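Local structure of methyl-accepting chemotaxis protein (Vibrio parahaemolyticus, 4EXO) at residues A[61-66]-A[70-75]; A[126-131]-A[135-140]. The protein probably senses small ligands such as pyruvate through a periplasmic PAS-like Cache domain and passes the signal on to the chemotaxis machinery. All blocks are in the same frame, centred on the assembly; numbering follows the deposited sequence.

Contact 1: A[61-66]-A[70-75]; sequences FAYDSQ and TLHAIK. With PYR (pyruvic acid), chain B.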
loop_
_atom_site.group_PDB
_atom_site.type_symbol
_atom_site.label_atom_id
_atom_site.label_comp_id
_atom_site.label_asym_id
_atom_site.label_seq_id
_atom_site.Cartn_x
_atom_site.Cartn_y
_atom_site.Cartn_z
ATOM N N PHE A 61 -6.433 6.412 -9.277
ATOM C CA PHE A 61 -7.427 6.778 -10.268
ATOM C C PHE A 61 -7.600 5.557 -11.193
ATOM O O PHE A 61 -6.723 4.679 -11.247
ATOM C CB PHE A 61 -6.960 8.025 -11.078
ATOM C CG PHE A 61 -5.590 7.859 -11.683
ATOM C CD1 PHE A 61 -5.428 7.115 -12.875
ATOM C CD2 PHE A 61 -4.457 8.423 -11.093
ATOM C CE1 PHE A 61 -4.150 6.955 -13.438
ATOM C CE2 PHE A 61 -3.170 8.247 -11.644
ATOM C CZ PHE A 61 -3.022 7.517 -12.830
ATOM N N ALA A 62 -8.704 5.503 -11.932
ATOM C CA ALA A 62 -8.799 4.494 -13.005
ATOM C C ALA A 62 -9.593 5.007 -14.177
ATOM O O ALA A 62 -10.508 5.837 -13.989
ATOM C CB ALA A 62 -9.385 3.155 -12.471
ATOM N N TYR A 63 -9.225 4.552 -15.383
ATOM C CA TYR A 63 -9.935 4.915 -16.624
ATOM C C TYR A 63 -10.213 3.635 -17.392
ATOM O O TYR A 63 -9.431 2.695 -17.279
ATOM C CB TYR A 63 -9.062 5.840 -17.508
ATOM C CG TYR A 63 -8.831 7.201 -16.861
ATOM C CD1 TYR A 63 -9.647 8.306 -17.178
ATOM C CD2 TYR A 63 -7.820 7.365 -15.913
ATOM C CE1 TYR A 63 -9.443 9.545 -16.556
ATOM C CE2 TYR A 63 -7.585 8.634 -15.302
ATOM C CZ TYR A 63 -8.433 9.692 -15.618
ATOM O OH TYR A 63 -8.231 10.913 -15.018
ATOM N N ASP A 64 -11.300 3.593 -18.168
ATOM C CA ASP A 64 -11.488 2.454 -19.071
ATOM C C ASP A 64 -10.696 2.663 -20.358
ATOM O O ASP A 64 -10.037 3.681 -20.519
ATOM C CB ASP A 64 -12.976 2.079 -19.272
ATOM C CG ASP A 64 -13.747 3.090 -20.124
ATOM O OD1 ASP A 64 -13.110 3.931 -20.783
ATOM O OD2 ASP A 64 -15.013 3.019 -20.129
ATOM N N SER A 65 -10.738 1.699 -21.275
ATOM C CA SER A 65 -9.915 1.774 -22.498
ATOM C C SER A 65 -10.345 2.881 -23.460
ATOM O O SER A 65 -9.543 3.293 -24.323
ATOM C CB SER A 65 -9.863 0.415 -23.242
ATOM O OG SER A 65 -9.145 -0.511 -22.460
ATOM N N GLN A 66 -11.571 3.384 -23.297
ATOM C CA GLN A 66 -12.032 4.550 -24.089
ATOM C C GLN A 66 -11.665 5.902 -23.456
ATOM O O GLN A 66 -11.968 6.949 -24.007
ATOM C CB GLN A 66 -13.563 4.482 -24.341
ATOM C CG GLN A 66 -14.099 3.083 -24.827
ATOM C CD GLN A 66 -13.176 2.394 -25.815
ATOM O OE1 GLN A 66 -12.956 2.885 -26.939
ATOM N NE2 GLN A 66 -12.628 1.243 -25.408
ATOM N N THR A 70 -13.322 5.941 -14.407
ATOM C CA THR A 70 -14.155 5.039 -13.644
ATOM C C THR A 70 -14.001 5.230 -12.125
ATOM O O THR A 70 -14.911 4.888 -11.356
ATOM C CB THR A 70 -13.883 3.570 -14.005
ATOM O OG1 THR A 70 -12.520 3.235 -13.752
ATOM C CG2 THR A 70 -14.172 3.339 -15.514
ATOM N N LEU A 71 -12.871 5.764 -11.678
ATOM C CA LEU A 71 -12.833 6.189 -10.268
ATOM C C LEU A 71 -11.792 7.261 -10.133
ATOM O O LEU A 71 -10.798 7.255 -10.879
ATOM C CB LEU A 71 -12.546 4.999 -9.353
ATOM C CG LEU A 71 -11.142 4.368 -9.440
ATOM C CD1 LEU A 71 -10.165 4.918 -8.352
ATOM C CD2 LEU A 71 -11.254 2.849 -9.305
ATOM N N HIS A 72 -11.999 8.220 -9.231
ATOM C CA HIS A 72 -10.927 9.195 -8.967
ATOM C C HIS A 72 -10.977 9.558 -7.478
ATOM O O HIS A 72 -12.010 10.052 -6.991
ATOM C CB HIS A 72 -11.042 10.459 -9.859
ATOM C CG HIS A 72 -9.732 11.178 -9.989
ATOM N ND1 HIS A 72 -9.187 11.935 -8.961
ATOM C CD2 HIS A 72 -8.796 11.140 -10.970
ATOM C CE1 HIS A 72 -7.999 12.388 -9.342
ATOM N NE2 HIS A 72 -7.740 11.916 -10.555
ATOM N N ALA A 73 -9.899 9.264 -6.751
ATOM C CA ALA A 73 -9.895 9.428 -5.286
ATOM C C ALA A 73 -10.016 10.899 -4.868
ATOM O O ALA A 73 -10.584 11.194 -3.820
ATOM C CB ALA A 73 -8.596 8.845 -4.671
ATOM N N ILE A 74 -9.431 11.792 -5.661
ATOM C CA ILE A 74 -9.344 13.219 -5.317
ATOM C C ILE A 74 -10.535 14.036 -5.849
ATOM O O ILE A 74 -11.059 14.924 -5.149
ATOM C CB ILE A 74 -8.004 13.810 -5.836
ATOM C CG1 ILE A 74 -6.790 13.042 -5.217
ATOM C CG2 ILE A 74 -7.879 15.345 -5.608
ATOM C CD1 ILE A 74 -6.710 13.100 -3.626
ATOM N N LYS A 75 -10.909 13.778 -7.100
ATOM C CA LYS A 75 -11.961 14.566 -7.750
ATOM C C LYS A 75 -12.995 13.597 -8.312
ATOM O O LYS A 75 -12.983 13.288 -9.536
ATOM C CB LYS A 75 -11.355 15.440 -8.849
ATOM C CG LYS A 75 -12.383 16.499 -9.440
ATOM C CD LYS A 75 -11.702 17.331 -10.529
ATOM C CE LYS A 75 -12.690 18.330 -11.174
ATOM N NZ LYS A 75 -11.893 19.173 -12.122
HETATM C C PYR B . -4.333 11.544 -12.097
HETATM O O PYR B . -3.022 11.652 -12.103
HETATM O OXT PYR B . -4.990 11.843 -10.993
HETATM C CA PYR B . -5.038 11.128 -13.250
HETATM O O3 PYR B . -6.313 11.052 -13.151
HETATM C CB PYR B . -4.385 10.804 -14.588
#

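Contact 2: A[126-131]-A[135-140]; sequences GYAEYL and DWVLGT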
loop_
_atom_site.group_PDB
_atom_site.type_symbol
_atom_site.label_atom_id
_atom_site.label_comp_id
_atom_site.label_asym_id
_atom_site.label_seq_id
_atom_site.Cartn_x
_atom_site.Cartn_y
_atom_site.Cartn_z
ATOM N N GLY A 126 3.519 8.849 -13.305
ATOM C CA GLY A 126 2.398 7.929 -13.090
ATOM C C GLY A 126 2.778 6.506 -13.400
ATOM O O GLY A 126 3.732 6.261 -14.141
ATOM N N TYR A 127 2.056 5.571 -12.804
ATOM C CA TYR A 127 2.285 4.148 -13.011
ATOM C C TYR A 127 0.892 3.492 -13.038
ATOM O O TYR A 127 0.076 3.717 -12.156
ATOM C CB TYR A 127 3.191 3.523 -11.925
ATOM C CG TYR A 127 3.296 2.021 -12.162
ATOM C CD1 TYR A 127 3.965 1.532 -13.280
ATOM C CD2 TYR A 127 2.625 1.120 -11.332
ATOM C CE1 TYR A 127 4.013 0.151 -13.544
ATOM C CE2 TYR A 127 2.679 -0.265 -11.573
ATOM C CZ TYR A 127 3.369 -0.724 -12.694
ATOM O OH TYR A 127 3.446 -2.063 -12.954
ATOM N N ALA A 128 0.603 2.740 -14.100
ATOM C CA ALA A 128 -0.695 2.092 -14.285
ATOM C C ALA A 128 -0.586 0.590 -14.694
ATOM O O ALA A 128 0.379 0.163 -15.412
ATOM C CB ALA A 128 -1.549 2.903 -15.309
ATOM N N GLU A 129 -1.540 -0.200 -14.177
ATOM C CA GLU A 129 -1.678 -1.609 -14.510
ATOM C C GLU A 129 -3.090 -1.854 -15.029
ATOM O O GLU A 129 -4.066 -1.208 -14.594
ATOM C CB GLU A 129 -1.344 -2.502 -13.294
ATOM C CG GLU A 129 0.182 -2.710 -13.113
ATOM C CD GLU A 129 0.566 -3.628 -11.894
ATOM O OE1 GLU A 129 -0.373 -4.270 -11.305
ATOM O OE2 GLU A 129 1.804 -3.659 -11.551
ATOM N N TYR A 130 -3.203 -2.752 -16.001
ATOM C CA TYR A 130 -4.500 -3.007 -16.641
ATOM C C TYR A 130 -5.188 -4.207 -15.998
ATOM O O TYR A 130 -4.560 -5.279 -15.842
ATOM C CB TYR A 130 -4.290 -3.239 -18.151
ATOM C CG TYR A 130 -5.588 -3.452 -18.911
ATOM C CD1 TYR A 130 -6.639 -2.539 -18.800
ATOM C CD2 TYR A 130 -5.770 -4.566 -19.740
ATOM C CE1 TYR A 130 -7.842 -2.718 -19.492
ATOM C CE2 TYR A 130 -6.969 -4.765 -20.438
ATOM C CZ TYR A 130 -8.007 -3.844 -20.302
ATOM O OH TYR A 130 -9.205 -4.013 -20.977
ATOM N N LEU A 131 -6.437 -4.011 -15.581
ATOM C CA LEU A 131 -7.267 -5.031 -14.948
ATOM C C LEU A 131 -8.376 -5.430 -15.928
ATOM O O LEU A 131 -9.456 -4.812 -15.985
ATOM C CB LEU A 131 -7.882 -4.492 -13.651
ATOM C CG LEU A 131 -6.908 -4.160 -12.515
ATOM C CD1 LEU A 131 -7.708 -3.570 -11.354
ATOM C CD2 LEU A 131 -6.169 -5.418 -12.059
ATOM N N ASP A 135 -12.028 -3.817 -17.450
ATOM C CA ASP A 135 -11.453 -2.834 -18.365
ATOM C C ASP A 135 -11.052 -1.578 -17.563
ATOM O O ASP A 135 -11.435 -0.464 -17.927
ATOM C CB ASP A 135 -12.443 -2.452 -19.494
ATOM C CG ASP A 135 -11.811 -1.620 -20.583
ATOM O OD1 ASP A 135 -10.634 -1.868 -20.936
ATOM O OD2 ASP A 135 -12.498 -0.693 -21.119
ATOM N N TRP A 136 -10.328 -1.767 -16.462
ATOM C CA TRP A 136 -9.782 -0.633 -15.711
ATOM C C TRP A 136 -8.289 -0.557 -15.915
ATOM O O TRP A 136 -7.561 -1.522 -15.641
ATOM C CB TRP A 136 -10.061 -0.728 -14.213
ATOM C CG TRP A 136 -11.483 -0.456 -13.795
ATOM C CD1 TRP A 136 -12.544 -0.110 -14.592
ATOM C CD2 TRP A 136 -11.982 -0.499 -12.457
ATOM N NE1 TRP A 136 -13.679 0.058 -13.824
ATOM C CE2 TRP A 136 -13.360 -0.198 -12.511
ATOM C CE3 TRP A 136 -11.396 -0.767 -11.213
ATOM C CZ2 TRP A 136 -14.154 -0.121 -11.356
ATOM C CZ3 TRP A 136 -12.197 -0.727 -10.068
ATOM C CH2 TRP A 136 -13.549 -0.407 -10.151
ATOM N N VAL A 137 -7.851 0.621 -16.355
ATOM C CA VAL A 137 -6.460 1.037 -16.267
ATOM C C VAL A 137 -6.373 1.771 -14.934
ATOM O O VAL A 137 -6.834 2.922 -14.810
ATOM C CB VAL A 137 -6.088 1.961 -17.435
ATOM C CG1 VAL A 137 -4.639 2.474 -17.279
ATOM C CG2 VAL A 137 -6.240 1.227 -18.774
ATOM N N LEU A 138 -5.848 1.059 -13.949
ATOM C CA LEU A 138 -5.764 1.550 -12.555
ATOM C C LEU A 138 -4.376 2.164 -12.377
ATOM O O LEU A 138 -3.392 1.507 -12.680
ATOM C CB LEU A 138 -5.928 0.378 -11.586
ATOM C CG LEU A 138 -5.784 0.658 -10.073
ATOM C CD1 LEU A 138 -6.885 1.643 -9.608
ATOM C CD2 LEU A 138 -5.845 -0.640 -9.242
ATOM N N GLY A 139 -4.306 3.387 -11.853
ATOM C CA GLY A 139 -3.034 4.113 -11.795
ATOM C C GLY A 139 -2.816 4.859 -10.490
ATOM O O GLY A 139 -3.764 5.107 -9.755
ATOM N N THR A 140 -1.565 5.214 -10.221
ATOM C CA THR A 140 -1.231 6.110 -9.137
ATOM C C THR A 140 0.025 6.851 -9.604
ATOM O O THR A 140 0.385 6.786 -10.794
ATOM C CB THR A 140 -1.023 5.357 -7.770
ATOM O OG1 THR A 140 -0.727 6.342 -6.750
ATOM C CG2 THR A 140 0.151 4.377 -7.840
#

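Contact 1: A[61-66]-A[70-75]
H72 leans across to F61 and, with F61 and Y63, holds the bound pyruvate. Its CB springs from the strand on the same face of the sheet as the F61 side chain, and CG lies anti to the backbone N (chi1 -158°), which swings the ring toward strand 61-63. On one side of the ring H72 CD2 comes 3.6 Å from F61 CB. At the far end H72 NE2 donates to the carboxylate oxygen OXT of pyruvate at 2.8 Å and makes a weak second bond to the keto oxygen O3. The remaining nitrogen, ND1, takes the backbone N-H of K75 from 3.1 Å and a weak bond from that of I74, so the ring is gripped at both nitrogens and its rotation is fixed; with ND1 accepting, NE2 is probably the protonated one. Y63 OH donates to O3 as well, at 2.7 Å, with the oxygen at the edge of the tyrosine ring and in its plane. F61 lays one ring face over the ligand, F61 CD2 standing 3.3 Å from the carboxylate C of pyruvate. Y59 and K124 complete the polar grip on pyruvate. Strands 61-63 and 70-72 form an antiparallel hairpin interrupted by a classic beta bulge, in which T70 and L71 both face A62. A62 O accepts the N-H of T70 at 2.8 Å and weak bonds from L71 N and T70 OG1, while A62 N donates to L71 O at 2.9 Å. On the face away from the ligand, A62 CB packs against L71 CD2, 3.7 Å off; helix 42-51 covers this leucine. T70 CG2 lies alongside D64 CB, whose carboxylate turns instead to the backbone N of I68.

Contact 2: A[126-131]-A[135-140]
The ring of Y130 and the carboxylate of D135 meet nearly at right angles, their planes 86° apart. D135 OD1 lies at the edge of the ring, in its plane, and accepts from Y130 OH at 2.6 Å on its anti side, a little out of the carboxylate plane; S65 OG bonds to the same oxygen. With CG anti to the backbone N (chi1 -177°), the Y130 ring slants over the opposing strand, where Y130 CD1 comes 3.8 Å from V137 CG2 and the two side chains cross at about a right angle. Y127 takes E129 OE2 at the edge of its own ring: the hydroxyl donates to the anti lone pair at 2.7 Å and is itself hydrogen-bonded to K19 NZ. Between the rings the backbones run as an antiparallel hairpin, with hydrogen-bonded pairs Y127-T140, E129-L138 and L131-W136. At the pair A128-G139 the CA atoms are only 4.0 Å apart, a close approach eased by the absence of a side chain on G139. At the turn end D135 and W136 both face L131, a G1 beta bulge; L131 N donates to W136 O at 2.7 Å, and W136 N returns a longer bond to L131 O. L131 CD1 touches L138 CD2 at 4.1 Å on the face that also carries W136, while A128 CB meets V137 CG1 at 3.7 Å on the face of Y130. Helix 94-104 covers the latter face through S102 and Q103; helices 2-28 and 42-51 cover the former, M22 reaching E129 and L138, and L49 reaching L138. Strand 108-115 lies beyond 120-131, and strand 61-63 beyond 136-143.

In the fold
From the N terminus, helices 2-28 and 42-51 come first, and contact 1 then closes a short hairpin between strands 61-63 and 69-72 at one edge of the sheet. Helix 94-104 and strand 108-115 follow before contact 2 closes the second hairpin, 120-131 with 136-143. The two loops are in series; neither encloses the other. They join side by side because strand 136-143 pairs with 61-63: Y63 O accepts the N-H of V137 at 2.8 Å, and D64 CB packs against D135 O. The chain's last strand thus ties both hairpins into one antiparallel sheet, with pyruvate on the face of F61.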